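PDB 4MZD: nisin leader peptide-processing serine protease NisP from Lactococcus lactis subsp. lactis, which probably acts as a subtilisin-like serine endopeptidase that cleaves the leader peptide from the nisin precursor during biosynthesis of this antibiotic. Local coordinates for residues 129-134 / 177-182; 307-312 / 390-395; 313-318 / 334-339. All blocks are in the same frame, centred on the assembly; numbering follows the deposited sequence. Where two conformers were deposited one is given.

All three contacts belong to the subtilisin-like catalytic domain. Contact 1 joins the loop that follows strand 117-120 to the loop between strand 169-174 and helix 183-195, and is complete before contact 2 opens. Contact 2 pairs strand 308-311, at an edge of the central, largely parallel sheet, with 390-395; both segments of contact 3 fall between 307-312 and 390-395. Contacts 2 and 3 have centres about 16 Å apart and touch through Leu337, whereas contact 1 is about 33 Å from contact 2 and about 28 Å from contact 3, centre to centre. Gly177 of contact 1 and Ala310 of contact 2 lie about 10 and 11 Å from predicted triad residues; Leu337 of contact 3 comes to about 8 Å of Ser353.

Contact 1: 129-134 / 177-182; sequences NEEPDE and GENLSK
Glu130 reaches across first, but loosely: its carboxylate comes up to the end of the Asn179 side chain, the two crossing at about a right angle. Glu131 carries the contact. Its chain runs extended beyond CG (chi2 -176°), which delivers the carboxylate to the backbone of 177-182. There OE2 accepts the amide of Glu178 through its syn lone pair (Glu178 N to Glu131 OE2, 2.8 Å, 160° at the hydrogen). The other oxygen works through a water that lies 2.7 Å from Glu131 OE1 and accepts from the amides of Gly177 and Asn179; Phe127 N also donates to Glu131 OE1. A second water lies 2.8 Å from Glu131 OE2 and 2.6 Å from Glu178 OE1, between two acidic groups. Glu134 closes the type I turn that starts at Glu131, its N bonded to Glu131 O. Bent at chi2 (-65°), it brings OE2 to 3.2 Å from Gly177 CA, while salt bridges to Lys144 and Arg174 hold its carboxylate. Two loops of the subtilisin-like domain are joined chiefly through one glutamate, Glu131, by a main-chain amide and two waters. Donation from Glu178 N, Phe127 N and the waters would probably favour its charged form, despite nearby Glu178.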
loop_
_atom_site.group_PDB
_atom_site.type_symbol
_atom_site.label_atom_id
_atom_site.label_comp_id
_atom_site.label_asym_id
_atom_site.label_seq_id
_atom_site.Cartn_x
_atom_site.Cartn_y
_atom_site.Cartn_z
ATOM N N ASN A 129 5.404 23.863 1.060
ATOM C CA ASN A 129 6.656 24.608 1.182
ATOM C C ASN A 129 7.428 24.410 2.472
ATOM O O ASN A 129 8.221 25.263 2.862
ATOM C CB ASN A 129 6.449 26.095 0.890
ATOM C CG ASN A 129 6.522 26.399 -0.585
ATOM O OD1 ASN A 129 7.505 26.063 -1.248
ATOM N ND2 ASN A 129 5.468 26.993 -1.120
ATOM N N GLU A 130 7.211 23.276 3.121
ATOM C CA GLU A 130 7.928 22.960 4.347
ATOM C C GLU A 130 9.238 22.238 4.054
ATOM O O GLU A 130 10.030 21.981 4.961
ATOM C CB GLU A 130 7.031 22.136 5.267
ATOM C CG GLU A 130 5.736 22.860 5.579
ATOM C CD GLU A 130 4.765 22.047 6.400
ATOM O OE1 GLU A 130 5.140 20.948 6.864
ATOM O OE2 GLU A 130 3.617 22.516 6.581
ATOM N N GLU A 131 9.468 21.933 2.780
ATOM C CA GLU A 131 10.617 21.134 2.386
ATOM C C GLU A 131 11.439 21.846 1.321
ATOM O O GLU A 131 11.347 21.530 0.135
ATOM C CB GLU A 131 10.152 19.776 1.871
ATOM C CG GLU A 131 9.153 19.103 2.789
ATOM C CD GLU A 131 8.781 17.728 2.297
ATOM O OE1 GLU A 131 7.671 17.573 1.750
ATOM O OE2 GLU A 131 9.610 16.803 2.454
ATOM N N PRO A 132 12.253 22.820 1.746
ATOM C CA PRO A 132 13.087 23.580 0.813
ATOM C C PRO A 132 14.043 22.691 0.016
ATOM O O PRO A 132 14.517 23.111 -1.037
ATOM C CB PRO A 132 13.865 24.534 1.731
ATOM C CG PRO A 132 13.782 23.927 3.092
ATOM C CD PRO A 132 12.454 23.246 3.142
ATOM N N ASP A 133 14.311 21.484 0.504
ATOM C CA ASP A 133 15.194 20.557 -0.202
ATOM C C ASP A 133 14.546 19.944 -1.448
ATOM O O ASP A 133 15.240 19.494 -2.358
ATOM C CB ASP A 133 15.690 19.454 0.739
ATOM C CG ASP A 133 16.749 19.945 1.708
ATOM O OD1 ASP A 133 17.412 20.959 1.400
ATOM O OD2 ASP A 133 16.925 19.314 2.772
ATOM N N GLU A 134 13.218 19.926 -1.492
ATOM C CA GLU A 134 12.506 19.380 -2.646
ATOM C C GLU A 134 12.581 20.326 -3.839
ATOM O O GLU A 134 12.152 21.482 -3.759
ATOM C CB GLU A 134 11.051 19.080 -2.293
ATOM C CG GLU A 134 10.905 17.921 -1.341
ATOM C CD GLU A 134 11.365 16.615 -1.954
ATOM O OE1 GLU A 134 11.242 16.457 -3.186
ATOM O OE2 GLU A 134 11.865 15.757 -1.205
ATOM N N GLY A 177 8.258 13.574 -0.028
ATOM C CA GLY A 177 9.613 13.991 0.263
ATOM C C GLY A 177 10.021 13.328 1.562
ATOM O O GLY A 177 10.420 12.168 1.579
ATOM N N GLU A 178 9.886 14.052 2.668
ATOM C CA GLU A 178 10.201 13.481 3.970
ATOM C C GLU A 178 9.023 13.456 4.933
ATOM O O GLU A 178 9.151 12.945 6.047
ATOM C CB GLU A 178 11.385 14.205 4.602
ATOM C CG GLU A 178 12.674 13.973 3.866
ATOM C CD GLU A 178 13.827 14.665 4.536
ATOM O OE1 GLU A 178 13.833 15.914 4.568
ATOM O OE2 GLU A 178 14.719 13.962 5.052
ATOM N N ASN A 179 7.880 13.997 4.529
ATOM C CA ASN A 179 6.752 13.987 5.454
ATOM C C ASN A 179 5.409 13.628 4.831
ATOM O O ASN A 179 5.113 12.450 4.649
ATOM C CB ASN A 179 6.681 15.271 6.301
ATOM C CG ASN A 179 6.338 16.509 5.484
ATOM O OD1 ASN A 179 6.949 16.774 4.452
ATOM N ND2 ASN A 179 5.346 17.273 5.949
ATOM N N LEU A 180 4.591 14.631 4.524
ATOM C CA LEU A 180 3.237 14.388 4.044
ATOM C C LEU A 180 3.109 14.608 2.534
ATOM O O LEU A 180 4.017 15.127 1.876
ATOM C CB LEU A 180 2.245 15.250 4.823
ATOM C CG LEU A 180 2.222 14.966 6.329
ATOM C CD1 LEU A 180 1.492 16.065 7.080
ATOM C CD2 LEU A 180 1.596 13.603 6.606
ATOM N N SER A 181 1.965 14.203 1.997
ATOM C CA SER A 181 1.688 14.328 0.578
ATOM C C SER A 181 0.319 14.976 0.375
ATOM O O SER A 181 -0.347 15.358 1.337
ATOM C CB SER A 181 1.789 12.949 -0.091
ATOM O OG SER A 181 1.570 13.011 -1.489
ATOM N N LYS A 182 -0.069 15.121 -0.886
ATOM C CA LYS A 182 -1.322 15.782 -1.264
ATOM C C LYS A 182 -2.058 14.937 -2.287
ATOM O O LYS A 182 -1.433 14.286 -3.124
ATOM C CB LYS A 182 -1.046 17.157 -1.883
ATOM C CG LYS A 182 -0.426 18.173 -0.940
ATOM C CD LYS A 182 -1.443 18.722 0.047
ATOM C CE LYS A 182 -0.903 19.954 0.751
ATOM N NZ LYS A 182 -1.909 20.530 1.682
HETATM O O HOH W 1 6.796 14.984 1.910
HETATM O O HOH W 2 12.160 17.464 3.399
#

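Contact 2: 307-312 / 390-395; sequences AIYAPA and NGNRVL
Tyr309 O is gripped by the backbone of 390-395: Leu395 N donates to it at 3.0 Å with a C=O...N angle of 170°, and Val394 CA adds a CA-H...O contact at 3.2 Å. With the return bond from Tyr309 N to Arg393 O (2.9 Å), this makes a single beta bridge between Tyr309 and Val394, laid against strand 308-311 of the subtilisin-like central sheet. Strand 286-291 pairs with the same strand through Ile308 and Ala310. The directions of 307-310 and 392-395 differ by 54°, consistent with a pairing of a single bridge. The tyrosine ring meets Arg393 O at its edge, in plane, and Asn392 CB approaches CD2 obliquely; Tyr309 OH accepts from Gly304 N. A water donates to both Tyr309 OH and Asn392 OD1. Flanking Tyr309 in sequence, Ile308 CD1 and Ala310 CB pack on Leu395 CB, which belongs to a side chain set against helix 356-370. Arg393 folds back through a bend at chi3 (-56°), which turns its guanidinium toward Ala307. Its NH2 makes only a weak bond to Ala307 O, and buried NE has no partner in the model; a water bonded to Ala307 O also accepts from Arg393 N, at 3.0 Å.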
loop_
_atom_site.group_PDB
_atom_site.type_symbol
_atom_site.label_atom_id
_atom_site.label_comp_id
_atom_site.label_asym_id
_atom_site.label_seq_id
_atom_site.Cartn_x
_atom_site.Cartn_y
_atom_site.Cartn_z
ATOM N N ALA A 307 -12.755 -5.590 2.027
ATOM C CA ALA A 307 -11.310 -5.612 1.860
ATOM C C ALA A 307 -10.746 -7.025 1.767
ATOM O O ALA A 307 -11.413 -8.011 2.088
ATOM C CB ALA A 307 -10.652 -4.860 2.995
ATOM N N ILE A 308 -9.507 -7.104 1.311
ATOM C CA ILE A 308 -8.693 -8.297 1.462
ATOM C C ILE A 308 -7.606 -7.962 2.474
ATOM O O ILE A 308 -7.216 -6.797 2.603
ATOM C CB ILE A 308 -8.092 -8.751 0.119
ATOM C CG1 ILE A 308 -7.358 -10.086 0.274
ATOM C CG2 ILE A 308 -7.173 -7.682 -0.459
ATOM C CD1 ILE A 308 -6.912 -10.681 -1.047
ATOM N N TYR A 309 -7.130 -8.969 3.199
ATOM C CA TYR A 309 -6.134 -8.752 4.241
ATOM C C TYR A 309 -4.866 -9.539 3.949
ATOM O O TYR A 309 -4.917 -10.632 3.383
ATOM C CB TYR A 309 -6.703 -9.138 5.612
ATOM C CG TYR A 309 -7.871 -8.265 6.014
ATOM C CD1 TYR A 309 -7.690 -7.161 6.838
ATOM C CD2 TYR A 309 -9.151 -8.527 5.540
ATOM C CE1 TYR A 309 -8.751 -6.351 7.188
ATOM C CE2 TYR A 309 -10.216 -7.720 5.879
ATOM C CZ TYR A 309 -10.009 -6.631 6.698
ATOM O OH TYR A 309 -11.060 -5.816 7.049
ATOM N N ALA A 310 -3.726 -8.974 4.322
ATOM C CA ALA A 310 -2.458 -9.675 4.172
ATOM C C ALA A 310 -1.540 -9.271 5.323
ATOM O O ALA A 310 -1.816 -8.305 6.037
ATOM C CB ALA A 310 -1.831 -9.367 2.819
ATOM N N PRO A 311 -0.447 -10.018 5.534
ATOM C CA PRO A 311 0.364 -9.742 6.729
ATOM C C PRO A 311 0.959 -8.334 6.792
ATOM O O PRO A 311 1.686 -7.913 5.886
ATOM C CB PRO A 311 1.454 -10.817 6.663
ATOM C CG PRO A 311 0.766 -11.961 5.977
ATOM C CD PRO A 311 -0.073 -11.298 4.908
ATOM N N ALA A 312 0.656 -7.655 7.900
ATOM C CA ALA A 312 1.096 -6.299 8.200
ATOM C C ALA A 312 1.797 -6.210 9.552
ATOM O O ALA A 312 2.406 -5.192 9.858
ATOM C CB ALA A 312 -0.086 -5.345 8.184
ATOM N N ASN A 390 -11.282 -16.520 9.836
ATOM C CA ASN A 390 -12.052 -15.762 10.815
ATOM C C ASN A 390 -13.023 -14.776 10.175
ATOM O O ASN A 390 -13.254 -13.689 10.706
ATOM C CB ASN A 390 -11.118 -15.010 11.766
ATOM C CG ASN A 390 -10.119 -15.925 12.447
ATOM O OD1 ASN A 390 -8.909 -15.712 12.363
ATOM N ND2 ASN A 390 -10.619 -16.949 13.124
ATOM N N GLY A 391 -13.587 -15.150 9.035
ATOM C CA GLY A 391 -14.541 -14.293 8.355
ATOM C C GLY A 391 -13.913 -13.244 7.452
ATOM O O GLY A 391 -14.631 -12.485 6.797
ATOM N N ASN A 392 -12.584 -13.196 7.404
ATOM C CA ASN A 392 -11.887 -12.213 6.584
ATOM C C ASN A 392 -11.131 -12.864 5.451
ATOM O O ASN A 392 -10.401 -13.838 5.658
ATOM C CB ASN A 392 -10.916 -11.400 7.433
ATOM C CG ASN A 392 -11.598 -10.728 8.594
ATOM O OD1 ASN A 392 -12.586 -10.016 8.415
ATOM N ND2 ASN A 392 -11.096 -10.969 9.801
ATOM N N ARG A 393 -11.316 -12.328 4.252
ATOM C CA ARG A 393 -10.581 -12.798 3.095
ATOM C C ARG A 393 -9.114 -12.442 3.256
ATOM O O ARG A 393 -8.764 -11.296 3.537
ATOM C CB ARG A 393 -11.122 -12.180 1.805
ATOM C CG ARG A 393 -12.404 -12.802 1.298
ATOM C CD ARG A 393 -12.744 -12.208 -0.048
ATOM N NE ARG A 393 -12.831 -10.754 0.029
ATOM C CZ ARG A 393 -13.943 -10.063 -0.196
ATOM N NH1 ARG A 393 -15.062 -10.694 -0.527
ATOM N NH2 ARG A 393 -13.932 -8.741 -0.099
ATOM N N VAL A 394 -8.259 -13.436 3.083
ATOM C CA VAL A 394 -6.827 -13.204 3.162
ATOM C C VAL A 394 -6.143 -13.643 1.876
ATOM O O VAL A 394 -6.616 -14.533 1.173
ATOM C CB VAL A 394 -6.187 -13.919 4.366
ATOM C CG1 VAL A 394 -6.772 -13.397 5.675
ATOM C CG2 VAL A 394 -6.359 -15.426 4.248
ATOM N N LEU A 395 -5.037 -12.983 1.561
ATOM C CA LEU A 395 -4.243 -13.309 0.385
ATOM C C LEU A 395 -3.600 -14.683 0.528
ATOM O O LEU A 395 -2.963 -14.982 1.541
ATOM C CB LEU A 395 -3.142 -12.267 0.198
ATOM C CG LEU A 395 -2.219 -12.511 -0.999
ATOM C CD1 LEU A 395 -2.971 -12.331 -2.315
ATOM C CD2 LEU A 395 -1.025 -11.577 -0.931
HETATM O O HOH W 3 -12.751 -9.757 3.739
HETATM O O HOH W 4 -13.354 -7.277 7.370
#

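Contact 3: 313-318 / 334-339; sequences GTTANF and KDWLFT
Gly313 and Trp336 bring their backbones within 4.9 Å, CA to CA, and Thr314 N donates to Asp335 O at 2.9 Å. This joins the segment leading from the last parallel strand of the subtilisin-like sheet into helix 316-328 to the end of helix 332-335, where the chain turns into the hairpin of strands 337-340 and 346-349. The approach is tight at Gly313, whose CA lies 3.0 Å from Asp335 O. Its positive phi (94°) is a conformation suited to a residue without a side chain.

Thr314 forms an ST turn: with OG1 anti to the backbone N, the hydroxyl oxygen accepts from Ala316 N and also bonds Asp299. The same rotation leaves the methyl group CG2 directed at the Asp335 side chain, 3.5 Å from Asp335 CG. Asp335 in turn holds the first turn of helix 316-328. Asn317 ND2 donates to Asp335 OD2 at 2.8 Å and 164°, on the syn side, with amide and carboxylate nearly coplanar (24°). A water completes the link by donating to both Asp335 OD2 and Thr314 O and accepting from Phe318 N, so that carboxylate oxygen receives an amide and a water.

Trp336 turns its indole back so that its NE1 edge meets Thr314 O. That oxygen lies in the ring plane, yet the bond is weak, with Trp336 NE1 to Thr314 O at 3.1 Å. Farther out, the six-membered ring is nearly parallel to the Phe318 ring but well displaced, with centroids 5.8 Å apart; Phe326 meets both rings. Phe318 and Trp336 come closest at Phe318 CD1 and Trp336 CZ2, 3.8 Å apart.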
loop_
_atom_site.group_PDB
_atom_site.type_symbol
_atom_site.label_atom_id
_atom_site.label_comp_id
_atom_site.label_asym_id
_atom_site.label_seq_id
_atom_site.Cartn_x
_atom_site.Cartn_y
_atom_site.Cartn_z
ATOM N N GLY A 313 1.669 -7.254 10.371
ATOM C CA GLY A 313 2.266 -7.271 11.695
ATOM C C GLY A 313 1.321 -6.815 12.795
ATOM O O GLY A 313 0.094 -6.782 12.628
ATOM N N THR A 314 1.905 -6.480 13.942
ATOM C CA THR A 314 1.132 -6.074 15.103
ATOM C C THR A 314 1.938 -5.148 15.991
ATOM O O THR A 314 3.165 -5.280 16.108
ATOM C CB THR A 314 0.682 -7.296 15.929
ATOM O OG1 THR A 314 -0.070 -6.849 17.059
ATOM C CG2 THR A 314 1.864 -8.097 16.439
ATOM N N THR A 315 1.239 -4.212 16.625
ATOM C CA THR A 315 1.839 -3.383 17.667
ATOM C C THR A 315 1.307 -3.728 19.060
ATOM O O THR A 315 1.581 -3.022 20.027
ATOM C CB THR A 315 1.686 -1.861 17.390
ATOM O OG1 THR A 315 0.335 -1.551 17.025
ATOM C CG2 THR A 315 2.600 -1.429 16.261
ATOM N N ALA A 316 0.575 -4.828 19.174
ATOM C CA ALA A 316 -0.052 -5.159 20.453
ATOM C C ALA A 316 0.971 -5.393 21.560
ATOM O O ALA A 316 0.789 -4.931 22.689
ATOM C CB ALA A 316 -0.958 -6.357 20.301
ATOM N N ASN A 317 2.042 -6.114 21.249
ATOM C CA ASN A 317 3.062 -6.381 22.256
ATOM C C ASN A 317 3.961 -5.183 22.496
ATOM O O ASN A 317 4.356 -4.916 23.624
ATOM C CB ASN A 317 3.858 -7.631 21.907
ATOM C CG ASN A 317 2.977 -8.847 21.837
ATOM O OD1 ASN A 317 2.197 -9.100 22.755
ATOM N ND2 ASN A 317 3.057 -9.585 20.739
ATOM N N PHE A 318 4.276 -4.445 21.436
ATOM C CA PHE A 318 4.987 -3.194 21.621
ATOM C C PHE A 318 4.261 -2.315 22.643
ATOM O O PHE A 318 4.880 -1.740 23.544
ATOM C CB PHE A 318 5.135 -2.442 20.299
ATOM C CG PHE A 318 5.997 -1.220 20.411
ATOM C CD1 PHE A 318 7.348 -1.284 20.124
ATOM C CD2 PHE A 318 5.464 -0.009 20.829
ATOM C CE1 PHE A 318 8.149 -0.165 20.239
ATOM C CE2 PHE A 318 6.261 1.113 20.945
ATOM C CZ PHE A 318 7.605 1.034 20.648
ATOM N N LYS A 334 8.616 -11.822 15.344
ATOM C CA LYS A 334 7.347 -12.365 14.879
ATOM C C LYS A 334 6.281 -11.297 14.666
ATOM O O LYS A 334 5.322 -11.529 13.938
ATOM C CB LYS A 334 6.827 -13.424 15.849
ATOM C CG LYS A 334 7.729 -14.636 15.961
ATOM C CD LYS A 334 7.069 -15.757 16.748
ATOM C CE LYS A 334 6.520 -15.267 18.075
ATOM N NZ LYS A 334 5.163 -14.666 17.942
ATOM N N ASP A 335 6.443 -10.139 15.303
ATOM C CA ASP A 335 5.402 -9.111 15.290
ATOM C C ASP A 335 5.550 -8.125 14.143
ATOM O O ASP A 335 4.555 -7.588 13.645
ATOM C CB ASP A 335 5.423 -8.299 16.585
ATOM C CG ASP A 335 4.896 -9.058 17.783
ATOM O OD1 ASP A 335 4.594 -10.266 17.675
ATOM O OD2 ASP A 335 4.826 -8.422 18.853
ATOM N N TRP A 336 6.795 -7.838 13.767
ATOM C CA TRP A 336 7.072 -6.893 12.696
ATOM C C TRP A 336 7.664 -7.662 11.530
ATOM O O TRP A 336 8.024 -8.835 11.669
ATOM C CB TRP A 336 7.987 -5.765 13.175
ATOM C CG TRP A 336 7.326 -4.826 14.150
ATOM C CD1 TRP A 336 6.046 -4.901 14.632
ATOM C CD2 TRP A 336 7.919 -3.671 14.753
ATOM N NE1 TRP A 336 5.813 -3.862 15.500
ATOM C CE2 TRP A 336 6.945 -3.095 15.593
ATOM C CE3 TRP A 336 9.178 -3.063 14.661
ATOM C CZ2 TRP A 336 7.191 -1.942 16.338
ATOM C CZ3 TRP A 336 9.422 -1.920 15.406
ATOM C CH2 TRP A 336 8.429 -1.372 16.233
ATOM N N LEU A 337 7.740 -7.021 10.376
ATOM C CA LEU A 337 8.206 -7.738 9.208
ATOM C C LEU A 337 9.480 -7.123 8.638
ATOM O O LEU A 337 9.733 -5.920 8.706
ATOM C CB LEU A 337 7.103 -7.930 8.177
ATOM C CG LEU A 337 6.553 -6.641 7.602
ATOM C CD1 LEU A 337 7.186 -6.363 6.261
ATOM C CD2 LEU A 337 5.036 -6.729 7.439
ATOM N N PHE A 338 10.298 -8.001 8.094
ATOM C CA PHE A 338 11.651 -7.680 7.682
ATOM C C PHE A 338 11.645 -7.333 6.200
ATOM O O PHE A 338 11.221 -8.135 5.373
ATOM C CB PHE A 338 12.492 -8.929 7.936
ATOM C CG PHE A 338 13.967 -8.717 7.868
ATOM C CD1 PHE A 338 14.637 -8.021 8.855
ATOM C CD2 PHE A 338 14.693 -9.271 6.835
ATOM C CE1 PHE A 338 16.016 -7.870 8.793
ATOM C CE2 PHE A 338 16.064 -9.120 6.764
ATOM C CZ PHE A 338 16.727 -8.432 7.749
ATOM N N THR A 339 12.113 -6.138 5.860
ATOM C CA THR A 339 12.071 -5.706 4.474
ATOM C C THR A 339 13.282 -4.840 4.113
ATOM O O THR A 339 14.080 -4.452 4.977
ATOM C CB THR A 339 10.746 -5.004 4.154
ATOM O OG1 THR A 339 10.575 -4.940 2.733
ATOM C CG2 THR A 339 10.706 -3.620 4.763
HETATM O O HOH W 5 3.758 -5.910 18.833
#